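Local coordinates for protein SAM-dependent methyltransferase (Anabaena variabilis ATCC 29413, PDB 3GGD) that binds S-adenosyl-L-homocysteine and is probably a methyltransferase that uses S-adenosylmethionine as its methyl donor, at residues W19-N24 against D85-A90; T31-W35 against Y184-V189; D210-Q216 against W239-R245. One frame throughout, in Å; residues are numbered along the deposited sequence.

How the interactions relate
Interactions 1 and 2 both touch S-adenosyl-L-homocysteine, and their centres lie about 14 Å apart. Interaction 1 grips the ribose hydroxyls and packs on the adenine, while interaction 2 brings Trp35 to the sulfur. They also touch each other: Trp19 CZ3 comes within 3.5 Å of Trp35 CH2, and Tyr22 of 19-24 packs on Trp35 and Val33. Along the chain their segments alternate, since 31-35 falls between 19-24 and 85-90. Interaction 3 is separate. It pairs the last two strands of the sheet on the opposite side of the chain's centre, with nearest atoms about 18 Å from interaction 1 and about 14 Å from interaction 2.

Interaction 1: residues W19-N24 against D85-A90. With SAH (S-adenosyl-L-homocysteine), chain E.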
loop_
_atom_site.group_PDB
_atom_site.type_symbol
_atom_site.label_atom_id
_atom_site.label_comp_id
_atom_site.label_asym_id
_atom_site.label_seq_id
_atom_site.Cartn_x
_atom_site.Cartn_y
_atom_site.Cartn_z
ATOM N N TRP A 19 -7.677 5.887 -9.250
ATOM C CA TRP A 19 -7.958 4.932 -8.190
ATOM C C TRP A 19 -9.429 4.868 -7.797
ATOM O O TRP A 19 -9.947 3.786 -7.530
ATOM C CB TRP A 19 -7.071 5.182 -6.961
ATOM C CG TRP A 19 -5.706 4.595 -7.134
ATOM C CD1 TRP A 19 -4.559 5.253 -7.517
ATOM C CD2 TRP A 19 -5.361 3.212 -7.031
ATOM N NE1 TRP A 19 -3.520 4.347 -7.630
ATOM C CE2 TRP A 19 -3.981 3.098 -7.316
ATOM C CE3 TRP A 19 -6.082 2.061 -6.717
ATOM C CZ2 TRP A 19 -3.302 1.889 -7.263
ATOM C CZ3 TRP A 19 -5.415 0.853 -6.669
ATOM C CH2 TRP A 19 -4.039 0.770 -6.953
ATOM N N GLU A 20 -10.094 6.022 -7.737
ATOM C CA GLU A 20 -11.524 6.011 -7.486
ATOM C C GLU A 20 -12.263 5.337 -8.650
ATOM O O GLU A 20 -13.226 4.589 -8.419
ATOM C CB GLU A 20 -12.056 7.412 -7.196
ATOM C CG GLU A 20 -13.611 7.532 -7.148
ATOM C CD GLU A 20 -14.272 6.593 -6.123
ATOM O OE1 GLU A 20 -13.620 6.206 -5.119
ATOM O OE2 GLU A 20 -15.472 6.298 -6.301
ATOM N N GLN A 21 -11.811 5.546 -9.885
ATOM C CA GLN A 21 -12.463 4.866 -11.020
ATOM C C GLN A 21 -12.315 3.335 -10.880
ATOM O O GLN A 21 -13.295 2.572 -11.022
ATOM C CB GLN A 21 -11.918 5.362 -12.350
ATOM C CG GLN A 21 -12.820 4.927 -13.531
ATOM C CD GLN A 21 -12.204 5.193 -14.925
ATOM O OE1 GLN A 21 -11.025 4.838 -15.198
ATOM N NE2 GLN A 21 -12.993 5.805 -15.800
ATOM N N TYR A 22 -11.111 2.896 -10.497
ATOM C CA TYR A 22 -10.877 1.478 -10.288
ATOM C C TYR A 22 -11.760 0.893 -9.180
ATOM O O TYR A 22 -12.402 -0.142 -9.362
ATOM C CB TYR A 22 -9.423 1.216 -9.913
ATOM C CG TYR A 22 -9.198 -0.196 -9.427
ATOM C CD1 TYR A 22 -9.111 -1.276 -10.341
ATOM C CD2 TYR A 22 -9.107 -0.473 -8.071
ATOM C CE1 TYR A 22 -8.914 -2.568 -9.918
ATOM C CE2 TYR A 22 -8.906 -1.792 -7.629
ATOM C CZ TYR A 22 -8.810 -2.827 -8.547
ATOM O OH TYR A 22 -8.616 -4.107 -8.107
ATOM N N TRP A 23 -11.773 1.570 -8.034
ATOM C CA TRP A 23 -12.511 1.073 -6.878
ATOM C C TRP A 23 -13.990 1.152 -7.101
ATOM O O TRP A 23 -14.723 0.252 -6.707
ATOM C CB TRP A 23 -12.105 1.802 -5.608
ATOM C CG TRP A 23 -10.850 1.285 -4.974
ATOM C CD1 TRP A 23 -9.684 1.982 -4.757
ATOM C CD2 TRP A 23 -10.628 -0.031 -4.431
ATOM N NE1 TRP A 23 -8.780 1.194 -4.113
ATOM C CE2 TRP A 23 -9.325 -0.051 -3.910
ATOM C CE3 TRP A 23 -11.417 -1.186 -4.331
ATOM C CZ2 TRP A 23 -8.795 -1.166 -3.271
ATOM C CZ3 TRP A 23 -10.877 -2.324 -3.721
ATOM C CH2 TRP A 23 -9.587 -2.305 -3.192
ATOM N N ASN A 24 -14.453 2.189 -7.779
ATOM C CA ASN A 24 -15.884 2.236 -8.068
ATOM C C ASN A 24 -16.311 1.090 -9.026
ATOM O O ASN A 24 -17.387 0.489 -8.874
ATOM C CB ASN A 24 -16.310 3.566 -8.639
ATOM C CG ASN A 24 -17.835 3.739 -8.599
ATOM O OD1 ASN A 24 -18.481 3.719 -9.627
ATOM N ND2 ASN A 24 -18.403 3.841 -7.407
ATOM N N ASP A 85 -7.624 6.237 2.890
ATOM C CA ASP A 85 -7.499 5.974 1.472
ATOM C C ASP A 85 -8.021 7.174 0.700
ATOM O O ASP A 85 -8.923 7.901 1.171
ATOM C CB ASP A 85 -8.242 4.694 1.077
ATOM C CG ASP A 85 -7.691 4.074 -0.209
ATOM O OD1 ASP A 85 -8.063 4.550 -1.323
ATOM O OD2 ASP A 85 -6.871 3.110 -0.108
ATOM N N VAL A 86 -7.471 7.371 -0.490
ATOM C CA VAL A 86 -7.926 8.426 -1.394
ATOM C C VAL A 86 -9.294 8.159 -2.005
ATOM O O VAL A 86 -9.978 9.107 -2.395
ATOM C CB VAL A 86 -6.901 8.650 -2.569
ATOM C CG1 VAL A 86 -6.960 7.533 -3.621
ATOM C CG2 VAL A 86 -7.073 10.039 -3.217
ATOM N N SER A 87 -9.715 6.881 -2.048
ATOM C CA SER A 87 -10.915 6.492 -2.757
ATOM C C SER A 87 -12.114 6.297 -1.861
ATOM O O SER A 87 -12.101 5.420 -0.975
ATOM C CB SER A 87 -10.680 5.160 -3.519
ATOM O OG SER A 87 -11.906 4.633 -4.056
ATOM N N LYS A 88 -13.194 7.029 -2.164
ATOM C CA LYS A 88 -14.428 6.866 -1.417
ATOM C C LYS A 88 -15.064 5.501 -1.656
ATOM O O LYS A 88 -15.701 4.943 -0.759
ATOM C CB LYS A 88 -15.408 8.003 -1.708
ATOM C CG LYS A 88 -15.894 8.047 -3.120
ATOM C CD LYS A 88 -16.928 9.136 -3.354
ATOM C CE LYS A 88 -17.256 9.183 -4.861
ATOM N NZ LYS A 88 -18.199 10.269 -5.150
ATOM N N SER A 89 -14.924 4.961 -2.868
ATOM C CA SER A 89 -15.489 3.635 -3.166
ATOM C C SER A 89 -14.725 2.542 -2.419
ATOM O O SER A 89 -15.344 1.598 -1.885
ATOM C CB SER A 89 -15.548 3.370 -4.691
ATOM O OG SER A 89 -16.486 4.237 -5.335
ATOM N N ALA A 90 -13.398 2.677 -2.333
ATOM C CA ALA A 90 -12.609 1.749 -1.491
ATOM C C ALA A 90 -13.132 1.737 -0.043
ATOM O O ALA A 90 -13.402 0.675 0.524
ATOM C CB ALA A 90 -11.114 2.084 -1.516
HETATM N N SAH E . -2.989 -1.516 1.375
HETATM C CA SAH E . -4.140 -2.135 0.668
HETATM C CB SAH E . -4.358 -1.588 -0.759
HETATM C CG SAH E . -3.203 -1.653 -1.775
HETATM S SD SAH E . -3.667 -1.060 -3.412
HETATM C C SAH E . -4.016 -3.651 0.611
HETATM O O SAH E . -5.037 -4.361 0.427
HETATM O OXT SAH E . -2.915 -4.190 0.719
HETATM C "C5'" SAH E . -3.105 0.617 -3.332
HETATM C "C4'" SAH E . -4.081 1.542 -2.547
HETATM O "O4'" SAH E . -3.543 2.885 -2.495
HETATM C "C3'" SAH E . -5.493 1.714 -3.136
HETATM O "O3'" SAH E . -6.514 1.443 -2.192
HETATM C "C2'" SAH E . -5.562 3.182 -3.538
HETATM O "O2'" SAH E . -6.881 3.764 -3.586
HETATM C "C1'" SAH E . -4.607 3.825 -2.549
HETATM N N9 SAH E . -4.120 5.145 -2.966
HETATM C C8 SAH E . -3.712 5.462 -4.225
HETATM N N7 SAH E . -3.298 6.740 -4.265
HETATM C C5 SAH E . -3.460 7.244 -3.004
HETATM C C6 SAH E . -3.265 8.556 -2.396
HETATM N N6 SAH E . -2.810 9.532 -3.216
HETATM N N1 SAH E . -3.561 8.750 -1.102
HETATM C C2 SAH E . -4.053 7.718 -0.344
HETATM N N3 SAH E . -4.265 6.510 -0.865
HETATM C C4 SAH E . -4.020 6.225 -2.158
#
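Helix residues Glu20 and Asn24 pass close to Ser87 and Ser89, with Glu20 CA 4.8 Å from Ser87 CA, where the chain turns into helix 88-97. Glu20 bends at chi2 (57°), bringing its carboxylate to the start of that helix. OE1 accepts twice: from Ser87 OG, nearly along its C-O axis, and from Ser89 N through the syn lone pair, at 171°. Ser89 OG donates to OE2 in a very short bond and accepts from Asn24 ND2 at 2.9 Å. That helix N-terminus, with Ser89 N-H pointed at OE1, would probably stabilise the negative charge of Glu20. Ser87 is the N-cap, its OG accepting from Ala90 N. This is the turn after strand 81-85 of the Rossmann-like methyltransferase fold, and the acidic residue ending that strand, Asp85, holds the ribose of S-adenosyl-L-homocysteine. Asp85 OD1 takes O2' and OD2 takes O3', both at 2.7 Å; OD1 also accepts from Ser87 N in an Asx turn. At its ring edge, Trp23 NE1 donates to ligand O3', 3.0 Å away. Ala90 CB sits over the five-membered ring of Trp23, 3.4 Å from its centroid. Trp19 lays one face against C2' and C8, and Val86 CG1 packs on the adenine.

Interaction 2: residues T31-W35 against Y184-V189; sequences TPVLW and YELLLV. With SAH (S-adenosyl-L-homocysteine), chain E.
Leu34 reaches Glu185 and Leu186 of helix 184-190 with CG anti to the backbone N (chi1 174°). Trp35 has CG between the backbone N and the carbonyl carbon (chi1 52°), which lays one indole face against the ligand sulfur and brings CZ3 obliquely to Val189. Leu34 CD1 meets Glu185 CB at 3.8 Å, and the two side chains cross at about a right angle. Leu34 CD2 meets Leu186 CD1 at 3.8 Å; here the side chains lie side by side and point the same way. Pro32 is the second apolar foothold. Its CD rests 3.7 Å from Leu188 CD1, and its CB touches Glu185 CG. Pro32 CD comes obliquely to Tyr184 CE2, and Leu188 CD1 lies over one face of that ring. The carboxylate of Glu185 leads away, and its OE1 is hydrogen-bonded to His225 ND1. Trp35 CZ3 lies 3.7 Å from Val189 CG2 in one of two Val189 conformers, so this contact is less certain. One face of the indole carries the sulfur SD of S-adenosyl-L-homocysteine, 3.3 Å above the ring plane, and Val33 CG1 covers the opposite face. This loop after helix 15-29 thus forms a wall of the ligand pocket, backed by helix 184-190. No direct hydrogen bond joins the segments. One water bridges them, donating to Pro32 O and Glu185 O and accepting from Leu34 N at 3.0 Å. The contact is therefore mainly apolar packing, with the water satisfying three backbone groups, and the aromatic face would probably suit the positively charged sulfur of the methyl donor.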
loop_
_atom_site.group_PDB
_atom_site.type_symbol
_atom_site.label_atom_id
_atom_site.label_comp_id
_atom_site.label_asym_id
_atom_site.label_seq_id
_atom_site.Cartn_x
_atom_site.Cartn_y
_atom_site.Cartn_z
ATOM N N THR A 31 -15.507 -7.240 -8.958
ATOM C CA THR A 31 -14.476 -7.885 -9.709
ATOM C C THR A 31 -13.277 -8.157 -8.754
ATOM O O THR A 31 -13.187 -7.577 -7.679
ATOM C CB THR A 31 -14.100 -7.013 -10.929
ATOM O OG1 THR A 31 -13.922 -5.663 -10.509
ATOM C CG2 THR A 31 -15.188 -7.003 -11.989
ATOM N N PRO A 32 -12.381 -9.086 -9.144
ATOM C CA PRO A 32 -11.251 -9.483 -8.319
ATOM C C PRO A 32 -10.247 -8.372 -8.126
ATOM O O PRO A 32 -10.100 -7.509 -8.992
ATOM C CB PRO A 32 -10.616 -10.635 -9.089
ATOM C CG PRO A 32 -11.569 -11.016 -10.112
ATOM C CD PRO A 32 -12.440 -9.839 -10.403
ATOM N N VAL A 33 -9.559 -8.414 -6.983
ATOM C CA VAL A 33 -8.612 -7.374 -6.591
ATOM C C VAL A 33 -7.263 -8.056 -6.429
ATOM O O VAL A 33 -7.035 -8.846 -5.510
ATOM C CB VAL A 33 -9.087 -6.660 -5.297
ATOM C CG1 VAL A 33 -8.049 -5.641 -4.809
ATOM C CG2 VAL A 33 -10.481 -6.016 -5.530
ATOM N N LEU A 34 -6.374 -7.749 -7.352
ATOM C CA LEU A 34 -5.108 -8.452 -7.506
ATOM C C LEU A 34 -4.319 -8.679 -6.217
ATOM O O LEU A 34 -3.782 -9.759 -5.992
ATOM C CB LEU A 34 -4.209 -7.656 -8.493
ATOM C CG LEU A 34 -2.769 -8.119 -8.707
ATOM C CD1 LEU A 34 -2.786 -9.448 -9.455
ATOM C CD2 LEU A 34 -1.952 -7.034 -9.464
ATOM N N TRP A 35 -4.213 -7.639 -5.398
ATOM C CA TRP A 35 -3.383 -7.696 -4.181
ATOM C C TRP A 35 -4.129 -8.171 -2.925
ATOM O O TRP A 35 -3.515 -8.287 -1.853
ATOM C CB TRP A 35 -2.814 -6.316 -3.880
ATOM C CG TRP A 35 -3.895 -5.290 -3.864
ATOM C CD1 TRP A 35 -4.727 -4.979 -2.823
ATOM C CD2 TRP A 35 -4.302 -4.487 -4.963
ATOM N NE1 TRP A 35 -5.636 -4.004 -3.223
ATOM C CE2 TRP A 35 -5.390 -3.694 -4.533
ATOM C CE3 TRP A 35 -3.853 -4.357 -6.280
ATOM C CZ2 TRP A 35 -6.025 -2.778 -5.378
ATOM C CZ3 TRP A 35 -4.485 -3.454 -7.115
ATOM C CH2 TRP A 35 -5.560 -2.681 -6.656
ATOM N N TYR A 184 -5.103 -11.369 -15.633
ATOM C CA TYR A 184 -6.416 -10.694 -15.651
ATOM C C TYR A 184 -6.538 -9.647 -14.573
ATOM O O TYR A 184 -6.915 -8.503 -14.841
ATOM C CB TYR A 184 -7.609 -11.703 -15.481
ATOM C CG TYR A 184 -9.038 -11.048 -15.387
ATOM C CD1 TYR A 184 -9.462 -10.162 -16.363
ATOM C CD2 TYR A 184 -9.958 -11.365 -14.370
ATOM C CE1 TYR A 184 -10.764 -9.557 -16.340
ATOM C CE2 TYR A 184 -11.289 -10.776 -14.330
ATOM C CZ TYR A 184 -11.681 -9.843 -15.321
ATOM O OH TYR A 184 -12.996 -9.173 -15.378
ATOM N N GLU A 185 -6.199 -10.028 -13.342
ATOM C CA GLU A 185 -6.409 -9.133 -12.224
ATOM C C GLU A 185 -5.504 -7.899 -12.272
ATOM O O GLU A 185 -5.841 -6.867 -11.690
ATOM C CB GLU A 185 -6.279 -9.879 -10.886
ATOM C CG GLU A 185 -7.225 -11.113 -10.756
ATOM C CD GLU A 185 -6.647 -12.421 -11.312
ATOM O OE1 GLU A 185 -5.652 -12.415 -12.083
ATOM O OE2 GLU A 185 -7.197 -13.480 -10.948
ATOM N N LEU A 186 -4.374 -7.996 -12.953
ATOM C CA LEU A 186 -3.488 -6.835 -13.124
ATOM C C LEU A 186 -4.068 -5.961 -14.235
ATOM O O LEU A 186 -4.104 -4.747 -14.124
ATOM C CB LEU A 186 -2.069 -7.254 -13.476
ATOM C CG LEU A 186 -1.057 -6.113 -13.783
ATOM C CD1 LEU A 186 -0.896 -5.123 -12.603
ATOM C CD2 LEU A 186 0.285 -6.696 -14.202
ATOM N N LEU A 187 -4.535 -6.587 -15.301
ATOM C CA LEU A 187 -5.153 -5.830 -16.367
ATOM C C LEU A 187 -6.327 -4.995 -15.826
ATOM O O LEU A 187 -6.555 -3.849 -16.267
ATOM C CB LEU A 187 -5.551 -6.754 -17.516
ATOM C CG LEU A 187 -4.390 -7.303 -18.351
ATOM C CD1 LEU A 187 -4.872 -8.352 -19.389
ATOM C CD2 LEU A 187 -3.590 -6.140 -19.048
ATOM N N LEU A 188 -7.059 -5.548 -14.852
ATOM C CA LEU A 188 -8.171 -4.819 -14.233
ATOM C C LEU A 188 -7.780 -3.490 -13.615
ATOM O O LEU A 188 -8.601 -2.556 -13.593
ATOM C CB LEU A 188 -8.914 -5.668 -13.179
ATOM C CG LEU A 188 -9.770 -6.815 -13.740
ATOM C CD1 LEU A 188 -10.385 -7.661 -12.608
ATOM C CD2 LEU A 188 -10.843 -6.341 -14.711
ATOM N N VAL A 189 -6.556 -3.394 -13.090
ATOM C CA VAL A 189 -6.086 -2.129 -12.511
ATOM C C VAL A 189 -5.561 -1.228 -13.631
ATOM O O VAL A 189 -5.861 -0.038 -13.682
ATOM C CB VAL A 189 -4.923 -2.300 -11.454
ATOM C CG1 VAL A 189 -4.916 -1.111 -10.445
ATOM C CG2 VAL A 189 -5.018 -3.635 -10.725
HETATM N N SAH E . -2.989 -1.516 1.375
HETATM C CA SAH E . -4.140 -2.135 0.668
HETATM C CB SAH E . -4.358 -1.588 -0.759
HETATM C CG SAH E . -3.203 -1.653 -1.775
HETATM S SD SAH E . -3.667 -1.060 -3.412
HETATM C C SAH E . -4.016 -3.651 0.611
HETATM O O SAH E . -5.037 -4.361 0.427
HETATM O OXT SAH E . -2.915 -4.190 0.719
HETATM C "C5'" SAH E . -3.105 0.617 -3.332
HETATM C "C4'" SAH E . -4.081 1.542 -2.547
HETATM O "O4'" SAH E . -3.543 2.885 -2.495
HETATM C "C3'" SAH E . -5.493 1.714 -3.136
HETATM O "O3'" SAH E . -6.514 1.443 -2.192
HETATM C "C2'" SAH E . -5.562 3.182 -3.538
HETATM O "O2'" SAH E . -6.881 3.764 -3.586
HETATM C "C1'" SAH E . -4.607 3.825 -2.549
HETATM N N9 SAH E . -4.120 5.145 -2.966
HETATM C C8 SAH E . -3.712 5.462 -4.225
HETATM N N7 SAH E . -3.298 6.740 -4.265
HETATM C C5 SAH E . -3.460 7.244 -3.004
HETATM C C6 SAH E . -3.265 8.556 -2.396
HETATM N N6 SAH E . -2.810 9.532 -3.216
HETATM N N1 SAH E . -3.561 8.750 -1.102
HETATM C C2 SAH E . -4.053 7.718 -0.344
HETATM N N3 SAH E . -4.265 6.510 -0.865
HETATM C C4 SAH E . -4.020 6.225 -2.158
HETATM O O HOH W 1 -7.668 -6.243 -9.633
#

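Interaction 3: residues D210-Q216 against W239-R245; sequences DFEILSQ and WAVIKHR. With CO (cobalt (II) ion), chain C; EDO (1,2-ethanediol), chain O; SO4 (sulfate ion), chain I; EDO (1,2-ethanediol), chain R.
Phe211 and His244 fit together at one end of the strand pair, the Phe211 ring lying against its partner's backbone. His244 CA sits over one face of that ring, and His244 CB is 4.2 Å from its centroid. The imidazole turns its edge toward the same ring, with the planes at 61°. Ile242 CD1 meets Phe211 CD2 at 3.9 Å. Asp210 O lies over the centre of the His244 ring and accepts from Arg245 N. Asp210 OD2 and His244 NE2 both bind the cobalt ion, each at 2.0 Å, beside a third, outside ligand; the carboxylate and imidazole planes are 76° apart. Asp210 OD1 forms a salt bridge with Arg150. His244 ND1 donates to the C-terminal carboxylate oxygen Arg245 OXT, in the ring plane, and this bond and the cobalt at NE2 should fix the ring's rotation. The strands are antiparallel and close the mixed sheet of the methyltransferase fold: 211-217 is outermost, and 237-244 lies between it and 158-164. Leu214 and Ser215 both face Val241, a classic beta bulge. Leu214 N bonds to Val241 O at 2.7 Å, and Ser215 N reaches the same oxygen weakly. At the bulge Leu214 points toward the partner strand, and CD1 lies between Val241 CG1 and Lys243 CB, 4.2 Å and 4.1 Å away. On the other face, Ile213 CG1 touches Ile242 CG2, and helix 201-207 packs on both residues. Trp239 swings back across the strands (chi1 65°): its face lies against the Gln216 backbone, and its edge meets Ser215 OG.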
loop_
_atom_site.group_PDB
_atom_site.type_symbol
_atom_site.label_atom_id
_atom_site.label_comp_id
_atom_site.label_asym_id
_atom_site.label_seq_id
_atom_site.Cartn_x
_atom_site.Cartn_y
_atom_site.Cartn_z
ATOM N N ASP A 210 15.950 11.840 6.594
ATOM C CA ASP A 210 15.893 12.124 8.017
ATOM C C ASP A 210 15.398 10.917 8.828
ATOM O O ASP A 210 15.144 11.038 10.012
ATOM C CB ASP A 210 15.021 13.364 8.306
ATOM C CG ASP A 210 13.654 13.360 7.601
ATOM O OD1 ASP A 210 13.445 12.627 6.598
ATOM O OD2 ASP A 210 12.808 14.208 7.993
ATOM N N PHE A 211 15.268 9.756 8.197
ATOM C CA PHE A 211 14.811 8.562 8.917
ATOM C C PHE A 211 15.893 7.485 9.067
ATOM O O PHE A 211 16.761 7.333 8.228
ATOM C CB PHE A 211 13.572 7.954 8.235
ATOM C CG PHE A 211 12.304 8.723 8.498
ATOM C CD1 PHE A 211 12.147 10.019 7.992
ATOM C CD2 PHE A 211 11.293 8.186 9.301
ATOM C CE1 PHE A 211 10.993 10.760 8.258
ATOM C CE2 PHE A 211 10.139 8.933 9.579
ATOM C CZ PHE A 211 9.980 10.201 9.051
ATOM N N GLU A 212 15.805 6.755 10.171
ATOM C CA GLU A 212 16.616 5.581 10.460
ATOM C C GLU A 212 15.839 4.372 9.944
ATOM O O GLU A 212 14.618 4.348 10.063
ATOM C CB GLU A 212 16.778 5.456 11.983
ATOM C CG GLU A 212 17.801 4.445 12.441
ATOM C CD GLU A 212 17.845 4.268 13.956
ATOM O OE1 GLU A 212 17.157 5.018 14.690
ATOM O OE2 GLU A 212 18.556 3.354 14.406
ATOM N N ILE A 213 16.526 3.390 9.364
ATOM C CA ILE A 213 15.907 2.130 8.999
ATOM C C ILE A 213 16.153 1.199 10.189
ATOM O O ILE A 213 17.280 0.897 10.503
ATOM C CB ILE A 213 16.524 1.527 7.723
ATOM C CG1 ILE A 213 16.342 2.500 6.547
ATOM C CG2 ILE A 213 15.965 0.053 7.473
ATOM C CD1 ILE A 213 17.059 2.113 5.246
ATOM N N LEU A 214 15.093 0.788 10.876
ATOM C CA LEU A 214 15.249 -0.102 12.038
ATOM C C LEU A 214 15.441 -1.543 11.606
ATOM O O LEU A 214 16.111 -2.311 12.284
ATOM C CB LEU A 214 14.021 -0.005 12.956
ATOM C CG LEU A 214 13.706 1.416 13.476
ATOM C CD1 LEU A 214 12.592 1.322 14.507
ATOM C CD2 LEU A 214 14.980 2.114 14.034
ATOM N N SER A 215 14.867 -1.901 10.460
ATOM C CA SER A 215 14.901 -3.251 9.990
ATOM C C SER A 215 14.456 -3.223 8.538
ATOM O O SER A 215 13.618 -2.392 8.159
ATOM C CB SER A 215 13.855 -4.019 10.824
ATOM O OG SER A 215 13.741 -5.340 10.416
ATOM N N GLN A 216 14.955 -4.133 7.717
ATOM C CA GLN A 216 14.493 -4.207 6.326
ATOM C C GLN A 216 14.686 -5.574 5.763
ATOM O O GLN A 216 15.442 -6.362 6.308
ATOM C CB GLN A 216 15.240 -3.214 5.427
ATOM C CG GLN A 216 16.722 -3.463 5.250
ATOM C CD GLN A 216 17.327 -2.460 4.246
ATOM O OE1 GLN A 216 17.010 -2.504 3.048
ATOM N NE2 GLN A 216 18.162 -1.551 4.730
ATOM N N TRP A 239 10.714 -4.482 1.887
ATOM C CA TRP A 239 10.059 -3.974 3.098
ATOM C C TRP A 239 11.066 -3.374 4.059
ATOM O O TRP A 239 12.270 -3.725 4.048
ATOM C CB TRP A 239 9.218 -5.072 3.821
ATOM C CG TRP A 239 10.001 -6.193 4.367
ATOM C CD1 TRP A 239 10.246 -7.381 3.743
ATOM C CD2 TRP A 239 10.655 -6.276 5.647
ATOM N NE1 TRP A 239 11.001 -8.188 4.540
ATOM C CE2 TRP A 239 11.261 -7.548 5.718
ATOM C CE3 TRP A 239 10.771 -5.412 6.737
ATOM C CZ2 TRP A 239 12.003 -7.974 6.825
ATOM C CZ3 TRP A 239 11.501 -5.836 7.835
ATOM C CH2 TRP A 239 12.097 -7.111 7.876
ATOM N N ALA A 240 10.559 -2.443 4.871
ATOM C CA ALA A 240 11.372 -1.769 5.872
ATOM C C ALA A 240 10.519 -1.257 7.032
ATOM O O ALA A 240 9.313 -0.994 6.885
ATOM C CB ALA A 240 12.200 -0.582 5.230
ATOM N N VAL A 241 11.159 -1.157 8.195
ATOM C CA VAL A 241 10.592 -0.390 9.301
ATOM C C VAL A 241 11.507 0.836 9.483
ATOM O O VAL A 241 12.728 0.685 9.663
ATOM C CB VAL A 241 10.519 -1.197 10.633
ATOM C CG1 VAL A 241 9.940 -0.320 11.710
ATOM C CG2 VAL A 241 9.681 -2.496 10.463
ATOM N N ILE A 242 10.906 2.035 9.430
ATOM C CA ILE A 242 11.657 3.286 9.575
ATOM C C ILE A 242 11.057 4.164 10.679
ATOM O O ILE A 242 9.858 4.073 10.994
ATOM C CB ILE A 242 11.793 4.048 8.214
ATOM C CG1 ILE A 242 10.454 4.697 7.778
ATOM C CG2 ILE A 242 12.311 3.085 7.109
ATOM C CD1 ILE A 242 10.579 5.617 6.522
ATOM N N LYS A 243 11.908 4.989 11.283
ATOM C CA LYS A 243 11.506 5.909 12.336
ATOM C C LYS A 243 12.418 7.155 12.234
ATOM O O LYS A 243 13.599 7.030 11.906
ATOM C CB LYS A 243 11.652 5.212 13.670
ATOM C CG LYS A 243 11.138 5.986 14.895
ATOM C CD LYS A 243 11.107 5.064 16.104
ATOM C CE LYS A 243 10.542 5.737 17.353
ATOM N NZ LYS A 243 11.565 6.742 17.814
ATOM N N HIS A 244 11.866 8.348 12.466
ATOM C CA HIS A 244 12.679 9.562 12.373
ATOM C C HIS A 244 13.941 9.415 13.246
ATOM O O HIS A 244 13.904 8.919 14.403
ATOM C CB HIS A 244 11.859 10.848 12.690
ATOM C CG HIS A 244 12.518 12.124 12.242
ATOM N ND1 HIS A 244 13.649 12.609 12.849
ATOM C CD2 HIS A 244 12.211 13.013 11.259
ATOM C CE1 HIS A 244 14.034 13.730 12.251
ATOM N NE2 HIS A 244 13.173 14.013 11.293
ATOM N N ARG A 245 15.073 9.845 12.695
ATOM C CA ARG A 245 16.323 9.823 13.448
ATOM C C ARG A 245 16.256 10.779 14.641
ATOM O O ARG A 245 17.069 10.664 15.564
ATOM C CB ARG A 245 17.496 10.221 12.539
ATOM C CG ARG A 245 17.515 11.689 12.171
ATOM C CD ARG A 245 18.566 11.989 11.089
ATOM N NE ARG A 245 18.635 13.421 10.815
ATOM C CZ ARG A 245 19.610 14.020 10.141
ATOM N NH1 ARG A 245 20.596 13.326 9.612
ATOM N NH2 ARG A 245 19.598 15.333 9.985
ATOM O OXT ARG A 245 15.386 11.688 14.709
HETATM CO CO CO C . 12.873 15.275 9.705
HETATM C C1 EDO O . 19.230 3.863 7.896
HETATM O O1 EDO O . 19.470 3.996 9.278
HETATM C C2 EDO O . 20.454 4.230 7.082
HETATM O O2 EDO O . 20.005 4.385 5.744
HETATM S S SO4 I . 10.360 8.334 20.608
HETATM O O1 SO4 I . 9.883 8.605 21.964
HETATM O O2 SO4 I . 9.567 7.248 20.033
HETATM O O3 SO4 I . 11.776 7.958 20.618
HETATM O O4 SO4 I . 10.176 9.553 19.830
HETATM C C1 EDO R . 14.161 -10.914 4.149
HETATM O O1 EDO R . 15.052 -10.758 3.056
HETATM C C2 EDO R . 12.784 -11.096 3.529
HETATM O O2 EDO R . 11.814 -11.136 4.555
HETATM O O HOH W 2 15.010 6.275 15.330
#